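Local coordinates for pyridoxal kinase (Lactobacillus plantarum, PDB 3H74), which probably phosphorylates pyridoxal at the expense of ATP to give pyridoxal 5'-phosphate, as a pyridoxal kinase of the ribokinase clan, at residues P25-T28 with A29-Y32; Q122-V125 with A126-Q130; A222-G226 with R227-L231; N239-L242 with N243-V246. All blocks are in the same frame, centred on the assembly; numbering follows the deposited sequence.

Contact 1 of 4, residues P25-T28 with A29-Y32; sequences PVLT and AMQY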
loop_
_atom_site.group_PDB
_atom_site.type_symbol
_atom_site.label_atom_id
_atom_site.label_comp_id
_atom_site.label_asym_id
_atom_site.label_seq_id
_atom_site.Cartn_x
_atom_site.Cartn_y
_atom_site.Cartn_z
ATOM N N PRO A 25 -9.098 10.977 0.163
ATOM C CA PRO A 25 -10.218 11.090 1.101
ATOM C C PRO A 25 -9.966 10.398 2.447
ATOM O O PRO A 25 -10.255 10.975 3.497
ATOM C CB PRO A 25 -11.383 10.430 0.339
ATOM C CG PRO A 25 -11.023 10.629 -1.106
ATOM C CD PRO A 25 -9.538 10.423 -1.130
ATOM N N VAL A 26 -9.418 9.188 2.428
ATOM C CA VAL A 26 -9.211 8.437 3.654
ATOM C C VAL A 26 -8.250 9.158 4.606
ATOM O O VAL A 26 -8.554 9.356 5.785
ATOM C CB VAL A 26 -8.732 7.005 3.329
ATOM C CG1 VAL A 26 -8.212 6.291 4.576
ATOM C CG2 VAL A 26 -9.864 6.203 2.689
ATOM N N LEU A 27 -7.095 9.568 4.097
ATOM C CA LEU A 27 -6.090 10.175 4.952
ATOM C C LEU A 27 -6.462 11.599 5.359
ATOM O O LEU A 27 -6.158 12.029 6.466
ATOM C CB LEU A 27 -4.708 10.075 4.307
ATOM C CG LEU A 27 -4.173 8.631 4.324
ATOM C CD1 LEU A 27 -3.083 8.449 3.279
ATOM C CD2 LEU A 27 -3.683 8.223 5.710
ATOM N N THR A 28 -7.155 12.316 4.489
ATOM C CA THR A 28 -7.706 13.616 4.871
ATOM C C THR A 28 -8.686 13.439 6.035
ATOM O O THR A 28 -8.616 14.172 7.027
ATOM C CB THR A 28 -8.379 14.301 3.674
ATOM O OG1 THR A 28 -7.399 14.526 2.659
ATOM C CG2 THR A 28 -8.986 15.646 4.065
ATOM N N ALA A 29 -9.573 12.450 5.944
ATOM C CA ALA A 29 -10.531 12.208 7.022
ATOM C C ALA A 29 -9.822 11.853 8.320
ATOM O O ALA A 29 -10.305 12.170 9.404
ATOM C CB ALA A 29 -11.512 11.116 6.628
HETATM N N MSE A 30 -8.660 11.229 8.223
HETATM C CA MSE A 30 -7.845 10.861 9.384
HETATM C C MSE A 30 -6.947 12.010 9.847
HETATM O O MSE A 30 -6.054 11.774 10.606
HETATM C CB MSE A 30 -6.999 9.598 9.060
HETATM C CG MSE A 30 -7.892 8.327 8.726
HETATM SE SE MSE A 30 -6.949 6.606 8.346
HETATM C CE MSE A 30 -6.101 7.206 10.068
ATOM N N GLN A 31 -7.181 13.205 9.355
ATOM C CA GLN A 31 -6.582 14.425 9.909
ATOM C C GLN A 31 -5.095 14.597 9.455
ATOM O O GLN A 31 -4.322 15.207 10.105
ATOM C CB GLN A 31 -6.749 14.476 11.445
ATOM C CG GLN A 31 -8.146 14.027 11.973
ATOM C CD GLN A 31 -8.180 14.046 13.512
ATOM O OE1 GLN A 31 -8.003 14.992 13.960
ATOM N NE2 GLN A 31 -8.074 12.936 14.188
ATOM N N TYR A 32 -4.768 14.159 8.283
ATOM C CA TYR A 32 -3.503 14.449 7.659
ATOM C C TYR A 32 -3.583 15.576 6.649
ATOM O O TYR A 32 -4.521 15.670 5.943
ATOM C CB TYR A 32 -2.944 13.174 6.949
ATOM C CG TYR A 32 -2.555 12.074 7.916
ATOM C CD1 TYR A 32 -1.290 12.037 8.471
ATOM C CD2 TYR A 32 -3.461 11.118 8.293
ATOM C CE1 TYR A 32 -0.950 11.069 9.365
ATOM C CE2 TYR A 32 -3.123 10.155 9.187
ATOM C CZ TYR A 32 -1.846 10.137 9.718
ATOM O OH TYR A 32 -1.438 9.203 10.604
HETATM O O HOH W 1 -5.288 16.512 2.998
#
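Leu27 and Tyr32 meet where helix 19-29 hands over to strand 32-42, a worked example of how a chain leaves a helix while keeping its last carbonyls bonded. On the packed side the Leu27 CD2 methyl lies 3.9 Å from Tyr32 CD2, and the two side chains slant across one another. Leu27 O sits in the plane of the tyrosine ring, at its edge, 3.4 Å from Tyr32 CD2. The same oxygen accepts Tyr32 N, while Gln31 N reaches Thr28 O at 2.9 Å from above the carbonyl plane. Together these bonds make a Schellman motif, with Gln31, at a phi of 78°, as its C-prime residue. Alongside, Val26 CG1 runs to 4.0 Å from the selenium of Met30, a selenomethionine; being opposite the valine N (chi1 167°) directs this branch there. Ile270 of helix 264-274 covers this apolar pair, and Met6 and Val8 of strand 4-13 cover Leu27. The other side is looser and wet. Thr28 OG1 bonds back to Leu24 O, and a water 2.9 Å from Thr28 OG1 donates to it and to Tyr32 O. The chemistry implies a helix end closed by backbone bonds over an apolar base, with water bridging its outer side.

Contact 2 of 4, residues Q122-V125 with A126-Q130; sequences QDYV and AAMRQ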
loop_
_atom_site.group_PDB
_atom_site.type_symbol
_atom_site.label_atom_id
_atom_site.label_comp_id
_atom_site.label_asym_id
_atom_site.label_seq_id
_atom_site.Cartn_x
_atom_site.Cartn_y
_atom_site.Cartn_z
ATOM N N GLN A 122 12.804 -8.589 -13.064
ATOM C CA GLN A 122 13.738 -8.721 -11.946
ATOM C C GLN A 122 14.461 -7.422 -11.591
ATOM O O GLN A 122 14.784 -7.193 -10.426
ATOM C CB GLN A 122 14.744 -9.840 -12.205
ATOM C CG GLN A 122 14.195 -11.226 -11.891
ATOM C CD GLN A 122 14.060 -11.486 -10.396
ATOM O OE1 GLN A 122 15.002 -11.284 -9.622
ATOM N NE2 GLN A 122 12.885 -11.945 -9.985
ATOM N N ASP A 123 14.711 -6.583 -12.593
ATOM C CA ASP A 123 15.306 -5.270 -12.356
ATOM C C ASP A 123 14.395 -4.424 -11.467
ATOM O O ASP A 123 14.873 -3.720 -10.580
ATOM C CB ASP A 123 15.580 -4.538 -13.676
ATOM C CG ASP A 123 16.822 -5.054 -14.397
ATOM O OD1 ASP A 123 17.671 -5.717 -13.763
ATOM O OD2 ASP A 123 16.940 -4.775 -15.606
ATOM N N TYR A 124 13.087 -4.503 -11.706
ATOM C CA TYR A 124 12.133 -3.751 -10.894
ATOM C C TYR A 124 12.061 -4.307 -9.473
ATOM O O TYR A 124 11.978 -3.538 -8.515
ATOM C CB TYR A 124 10.749 -3.708 -11.541
ATOM C CG TYR A 124 9.830 -2.719 -10.861
ATOM C CD1 TYR A 124 9.997 -1.354 -11.037
ATOM C CD2 TYR A 124 8.809 -3.152 -10.020
ATOM C CE1 TYR A 124 9.166 -0.440 -10.415
ATOM C CE2 TYR A 124 7.973 -2.242 -9.376
ATOM C CZ TYR A 124 8.159 -0.891 -9.581
ATOM O OH TYR A 124 7.347 0.028 -8.966
ATOM N N VAL A 125 12.123 -5.634 -9.339
ATOM C CA VAL A 125 12.171 -6.269 -8.025
ATOM C C VAL A 125 13.388 -5.783 -7.234
ATOM O O VAL A 125 13.289 -5.493 -6.041
ATOM C CB VAL A 125 12.180 -7.818 -8.127
ATOM C CG1 VAL A 125 12.257 -8.447 -6.758
ATOM C CG2 VAL A 125 10.919 -8.309 -8.832
ATOM N N ALA A 126 14.537 -5.694 -7.903
ATOM C CA ALA A 126 15.752 -5.216 -7.257
ATOM C C ALA A 126 15.604 -3.759 -6.800
ATOM O O ALA A 126 16.026 -3.403 -5.697
ATOM C CB ALA A 126 16.948 -5.382 -8.181
ATOM N N ALA A 127 14.993 -2.926 -7.641
ATOM C CA ALA A 127 14.729 -1.543 -7.258
ATOM C C ALA A 127 13.801 -1.465 -6.034
ATOM O O ALA A 127 13.998 -0.636 -5.145
ATOM C CB ALA A 127 14.147 -0.772 -8.426
HETATM N N MSE A 128 12.811 -2.352 -5.986
HETATM C CA MSE A 128 11.881 -2.398 -4.865
HETATM C C MSE A 128 12.595 -2.801 -3.571
HETATM O O MSE A 128 12.316 -2.256 -2.503
HETATM C CB MSE A 128 10.742 -3.365 -5.162
HETATM C CG MSE A 128 9.633 -3.303 -4.125
HETATM SE SE MSE A 128 8.868 -1.521 -3.871
HETATM C CE MSE A 128 8.468 -1.110 -5.723
ATOM N N ARG A 129 13.542 -3.740 -3.669
ATOM C CA ARG A 129 14.301 -4.153 -2.492
ATOM C C ARG A 129 15.100 -2.967 -1.921
ATOM O O ARG A 129 15.206 -2.861 -0.787
ATOM C CB ARG A 129 15.266 -5.322 -2.834
ATOM C CG ARG A 129 14.591 -6.683 -3.109
ATOM C CD ARG A 129 15.632 -7.775 -3.327
ATOM N NE ARG A 129 15.028 -9.005 -3.745
ATOM C CZ ARG A 129 15.271 -9.604 -4.872
ATOM N NH1 ARG A 129 16.147 -9.129 -5.712
ATOM N NH2 ARG A 129 14.676 -10.706 -5.144
ATOM N N GLN A 130 15.576 -2.095 -2.765
ATOM C CA GLN A 130 16.239 -0.876 -2.277
ATOM C C GLN A 130 15.262 0.109 -1.599
ATOM O O GLN A 130 15.525 0.620 -0.595
ATOM C CB GLN A 130 16.960 -0.146 -3.416
ATOM C CG GLN A 130 16.195 -0.303 -4.689
ATOM C CD GLN A 130 16.290 0.842 -5.753
ATOM O OE1 GLN A 130 17.283 0.838 -6.556
ATOM N NE2 GLN A 130 15.265 1.769 -5.777
HETATM O O HOH W 2 15.787 -12.214 -7.113
HETATM O O HOH W 3 16.119 -9.069 -8.709
#
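Val125 and Arg129, one helical turn apart, show how an aliphatic branch can support a charged group on a helix surface. Backbone bonding comes first: Ala126 N, Ala127 N, Met128 N and Arg129 N each donate to the carbonyl four residues earlier, the Met128 N to Tyr124 O bond being 2.9 Å long.

Next is the packing of methyl against flat group. Val125 CG1 stands 3.7 Å above the guanidinium plane of Arg129, over its centre. CG opposite the arginine's own carbonyl carbon (chi1 -71°) starts the chain toward the first turn, and the extended run from CG to NE carries the guanidinium over the valine. On another face Tyr124 and the selenomethionine Met128 lie side by side, and two bends in the latter's chain bring Met128 CE to 3.6 Å from Tyr124 OH.

Water-mediated bonds form the third group. One water donates to Gln122 OE1 and accepts from Arg129 NH2, 2.7 Å away. A second donates to both Gln122 O and Gln122 OE1 and accepts from Arg129 NH1 at 3.0 Å. Arg129 NE donates to Leu148 O, which is likely to restrict its rotation further. With a leucine here, both waters would probably lose a donor and Leu148 O its charged mate.

In the fold, helix 122-131 belongs to the connection between the parallel neighbouring strands 103-106 and 137-138. Tyr124 stacks on Phe120, bonds through OH to Gly84 N and touches Cys89 of helix 86-98, whereas Arg129 reaches the end of helix 142-149.

Contact 3 of 4, residues A222-G226 with R227-L231; sequences AGLLG and RGYPL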
loop_
_atom_site.group_PDB
_atom_site.type_symbol
_atom_site.label_atom_id
_atom_site.label_comp_id
_atom_site.label_asym_id
_atom_site.label_seq_id
_atom_site.Cartn_x
_atom_site.Cartn_y
_atom_site.Cartn_z
ATOM N N ALA A 222 -1.243 2.989 7.241
ATOM C CA ALA A 222 -0.354 4.131 7.401
ATOM C C ALA A 222 -1.001 5.196 8.272
ATOM O O ALA A 222 -0.335 5.766 9.145
ATOM C CB ALA A 222 0.039 4.703 6.058
ATOM N N GLY A 223 -2.287 5.471 8.042
ATOM C CA GLY A 223 -2.998 6.483 8.811
ATOM C C GLY A 223 -3.072 6.155 10.289
ATOM O O GLY A 223 -2.884 7.027 11.144
ATOM N N LEU A 224 -3.351 4.899 10.608
ATOM C CA LEU A 224 -3.433 4.485 12.011
ATOM C C LEU A 224 -2.066 4.484 12.695
ATOM O O LEU A 224 -1.925 4.961 13.827
ATOM C CB LEU A 224 -4.116 3.122 12.143
ATOM C CG LEU A 224 -5.601 3.092 11.774
ATOM C CD1 LEU A 224 -6.078 1.654 11.654
ATOM C CD2 LEU A 224 -6.447 3.856 12.800
ATOM N N LEU A 225 -1.055 3.979 11.998
ATOM C CA LEU A 225 0.290 3.984 12.566
ATOM C C LEU A 225 0.767 5.406 12.810
ATOM O O LEU A 225 1.372 5.689 13.842
ATOM C CB LEU A 225 1.269 3.242 11.670
ATOM C CG LEU A 225 1.038 1.738 11.547
ATOM C CD1 LEU A 225 1.993 1.171 10.524
ATOM C CD2 LEU A 225 1.211 1.033 12.897
ATOM N N GLY A 226 0.465 6.309 11.879
ATOM C CA GLY A 226 0.880 7.704 12.010
ATOM C C GLY A 226 0.206 8.425 13.154
ATOM O O GLY A 226 0.680 9.465 13.602
ATOM N N ARG A 227 -0.903 7.870 13.633
ATOM C CA ARG A 227 -1.631 8.454 14.761
ATOM C C ARG A 227 -1.270 7.764 16.078
ATOM O O ARG A 227 -1.873 8.043 17.117
ATOM C CB ARG A 227 -3.147 8.455 14.505
ATOM C CG ARG A 227 -3.607 9.396 13.372
ATOM C CD ARG A 227 -3.685 10.877 13.769
ATOM N NE ARG A 227 -3.803 11.753 12.596
ATOM C CZ ARG A 227 -2.776 12.362 12.012
ATOM N NH1 ARG A 227 -1.539 12.214 12.487
ATOM N NH2 ARG A 227 -2.979 13.122 10.944
ATOM N N GLY A 228 -0.274 6.881 16.039
ATOM C CA GLY A 228 0.331 6.348 17.257
ATOM C C GLY A 228 -0.162 4.987 17.699
ATOM O O GLY A 228 0.248 4.486 18.747
ATOM N N TYR A 229 -1.035 4.378 16.907
ATOM C CA TYR A 229 -1.535 3.052 17.230
ATOM C C TYR A 229 -0.465 2.004 17.020
ATOM O O TYR A 229 0.209 2.007 15.992
ATOM C CB TYR A 229 -2.736 2.708 16.366
ATOM C CG TYR A 229 -3.990 3.369 16.823
ATOM C CD1 TYR A 229 -4.709 2.857 17.905
ATOM C CD2 TYR A 229 -4.457 4.517 16.195
ATOM C CE1 TYR A 229 -5.864 3.465 18.334
ATOM C CE2 TYR A 229 -5.620 5.137 16.620
ATOM C CZ TYR A 229 -6.315 4.601 17.692
ATOM O OH TYR A 229 -7.468 5.186 18.141
ATOM N N PRO A 230 -0.301 1.096 17.994
ATOM C CA PRO A 230 0.624 -0.009 17.818
ATOM C C PRO A 230 0.220 -0.898 16.640
ATOM O O PRO A 230 -0.936 -0.879 16.209
ATOM C CB PRO A 230 0.515 -0.774 19.142
ATOM C CG PRO A 230 -0.019 0.214 20.114
ATOM C CD PRO A 230 -0.949 1.067 19.318
ATOM N N LEU A 231 1.178 -1.656 16.126
ATOM C CA LEU A 231 0.982 -2.470 14.925
ATOM C C LEU A 231 -0.152 -3.485 15.036
ATOM O O LEU A 231 -1.005 -3.546 14.153
ATOM C CB LEU A 231 2.291 -3.162 14.515
ATOM C CG LEU A 231 2.246 -3.979 13.220
ATOM C CD1 LEU A 231 1.970 -3.108 11.993
ATOM C CD2 LEU A 231 3.538 -4.773 13.051
HETATM O O HOH W 4 2.280 3.659 15.550
#
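Tyr229 folds back over Leu224 at the end of helix 213-226, and its side chain can be read atom by atom. CB rests 3.5 Å from Leu224 O. CG, turned away from the tyrosine's own carbonyl carbon (chi1 -78°), moves slightly off that oxygen. Tyr229 CD2 returns to it, so that Leu224 O lies in the ring plane at the edge, and the same carbon meets Leu224 CD2 at 4.0 Å. CE2 follows along the same methyl, and the ring also touches Arg237 and Leu273. With an alanine here, Leu224 CD2 would probably face a gap and Leu273 would lose an aromatic neighbour.

The backbone forms a Schellman motif: Tyr229 N donates to Leu224 O over 3.3 Å, and Gly228 N to Leu225 O over 3.0 Å. Arg227 N grips Leu224 O too, from the opposite face of its plane to Tyr229 N. Gly228 is the C-prime residue, with a phi of 99°; at its backbone angles a side chain would collide with the carbonyl oxygen of Arg227.

Farther along, Leu225 CD2 lies 3.4 Å from Tyr229 O, close to a water that donates to both Leu225 O and Tyr229 O. Pro230 then takes the N-cap position of helix 231-251, and Leu231 CD1 approaches Leu225 CD2 to 4.3 Å.

Contact 4 of 4, residues N239-L242 with N243-V246; sequences NQWL and NMAV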
loop_
_atom_site.group_PDB
_atom_site.type_symbol
_atom_site.label_atom_id
_atom_site.label_comp_id
_atom_site.label_asym_id
_atom_site.label_seq_id
_atom_site.Cartn_x
_atom_site.Cartn_y
_atom_site.Cartn_z
ATOM N N ASN A 239 -8.036 -4.494 8.999
ATOM C CA ASN A 239 -8.729 -5.637 8.378
ATOM C C ASN A 239 -10.257 -5.574 8.524
ATOM O O ASN A 239 -10.985 -5.852 7.626
ATOM C CB ASN A 239 -8.102 -6.958 8.927
ATOM C CG ASN A 239 -6.776 -7.255 8.240
ATOM O OD1 ASN A 239 -6.757 -7.766 7.200
ATOM N ND2 ASN A 239 -5.728 -6.778 8.787
ATOM N N GLN A 240 -10.690 -5.164 9.687
ATOM C CA GLN A 240 -12.098 -5.015 9.943
ATOM C C GLN A 240 -12.691 -3.917 9.044
ATOM O O GLN A 240 -13.721 -4.081 8.475
ATOM C CB GLN A 240 -12.405 -4.669 11.408
ATOM C CG GLN A 240 -13.905 -4.222 11.506
ATOM C CD GLN A 240 -14.501 -4.220 12.923
ATOM O OE1 GLN A 240 -14.478 -3.174 13.592
ATOM N NE2 GLN A 240 -15.039 -5.354 13.349
ATOM N N TRP A 241 -11.983 -2.809 8.943
ATOM C CA TRP A 241 -12.470 -1.670 8.123
ATOM C C TRP A 241 -12.496 -2.015 6.626
ATOM O O TRP A 241 -13.408 -1.681 5.934
ATOM C CB TRP A 241 -11.557 -0.468 8.426
ATOM C CG TRP A 241 -11.906 0.275 9.699
ATOM C CD1 TRP A 241 -12.854 -0.035 10.591
ATOM C CD2 TRP A 241 -11.328 1.500 10.121
ATOM N NE1 TRP A 241 -12.904 0.925 11.564
ATOM C CE2 TRP A 241 -11.985 1.883 11.283
ATOM C CE3 TRP A 241 -10.344 2.325 9.610
ATOM C CZ2 TRP A 241 -11.650 3.059 11.981
ATOM C CZ3 TRP A 241 -10.026 3.513 10.306
ATOM C CH2 TRP A 241 -10.682 3.830 11.471
ATOM N N LEU A 242 -11.492 -2.743 6.162
ATOM C CA LEU A 242 -11.494 -3.183 4.759
ATOM C C LEU A 242 -12.667 -4.194 4.501
ATOM O O LEU A 242 -13.311 -4.091 3.535
ATOM C CB LEU A 242 -10.155 -3.805 4.372
ATOM C CG LEU A 242 -10.080 -4.246 2.914
ATOM C CD1 LEU A 242 -10.085 -2.963 1.986
ATOM C CD2 LEU A 242 -8.796 -5.203 2.711
ATOM N N ASN A 243 -12.871 -5.081 5.462
ATOM C CA ASN A 243 -13.996 -6.022 5.391
ATOM C C ASN A 243 -15.316 -5.248 5.261
ATOM O O ASN A 243 -16.160 -5.562 4.421
ATOM C CB ASN A 243 -13.975 -6.900 6.643
ATOM C CG ASN A 243 -14.895 -8.103 6.551
ATOM O OD1 ASN A 243 -15.906 -8.161 7.247
ATOM N ND2 ASN A 243 -14.543 -9.071 5.727
HETATM N N MSE A 244 -15.446 -4.201 6.070
HETATM C CA MSE A 244 -16.603 -3.320 6.034
HETATM C C MSE A 244 -16.752 -2.585 4.701
HETATM O O MSE A 244 -17.863 -2.462 4.169
HETATM C CB MSE A 244 -16.501 -2.321 7.179
HETATM C CG MSE A 244 -17.643 -1.322 7.243
HETATM SE SE MSE A 244 -17.421 -0.046 8.671
HETATM C CE MSE A 244 -15.759 0.745 8.067
ATOM N N ALA A 245 -15.640 -2.103 4.147
ATOM C CA ALA A 245 -15.687 -1.369 2.885
ATOM C C ALA A 245 -16.109 -2.291 1.740
ATOM O O ALA A 245 -16.886 -1.910 0.858
ATOM C CB ALA A 245 -14.324 -0.736 2.599
ATOM N N VAL A 246 -15.576 -3.512 1.737
ATOM C CA VAL A 246 -15.990 -4.494 0.736
ATOM C C VAL A 246 -17.479 -4.843 0.887
ATOM O O VAL A 246 -18.201 -4.892 -0.107
ATOM C CB VAL A 246 -15.109 -5.766 0.749
ATOM C CG1 VAL A 246 -15.705 -6.849 -0.146
ATOM C CG2 VAL A 246 -13.682 -5.419 0.314
#
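Trp241 O receives Ala245 N at 2.9 Å, as short as any backbone bond in this turn of helix 231-251. Carbon atoms crowd round the same oxygen: Met244 CB lies 3.4 Å from Trp241 O, and the Ala245 methyl is nearly as close. One residue on, Val246 N donates to Leu242 O in the same way.

The main side-chain contact joins Trp241 and Met244, a selenomethionine. They lie side by side, and the bend at the end of the latter's chain (chi3 61°) turns Met244 CE back to 3.9 Å from Trp241 CD1, obliquely to the indole. Beyond this pair the indole packs on Leu266, Ala269 and Ile270 of helix 264-274 and on Val220 of helix 213-226.

Asn243 behaves differently. Its CB stays near the previous turn, 3.3 Å from Asn239 O, but with chi1 at -167° its amide leads away from that turn, and Asn243 ND2 donates to Arg204 O at the end of strand 198-204 and to a glycerol probably left by crystallisation. Val246 touches Leu206 and Tyr210 of the loop between strand 198-204 and helix 213-226. Such a helix, apolar toward its fellow helices and polar where it meets a strand end, is consistent with the layered alpha/beta fold of the ribokinase clan.

How the contacts relate
Contacts 1 and 3 are two Schellman helix ends set against each other, their centres 13 Å apart. Tyr32 OH probably bonds to Gly223 O at 2.7 Å, and Arg227 NE probably to Met30 O at 3.0 Å, while the Arg227 guanidinium makes a cation-pi contact with the Tyr32 ring. Contact 4 follows contact 3 on the next helix, with nearest atoms about 4 Å apart; helix 264-274 packs against contacts 1, 3 and 4 alike. Contact 2 stands alone, its centre 30 Å from those of contacts 1 and 4, across the centre of the chain. The sulfate near Thr28, like the glycerol of contact 4, is probably a crystallisation additive, and neither by itself marks an active site.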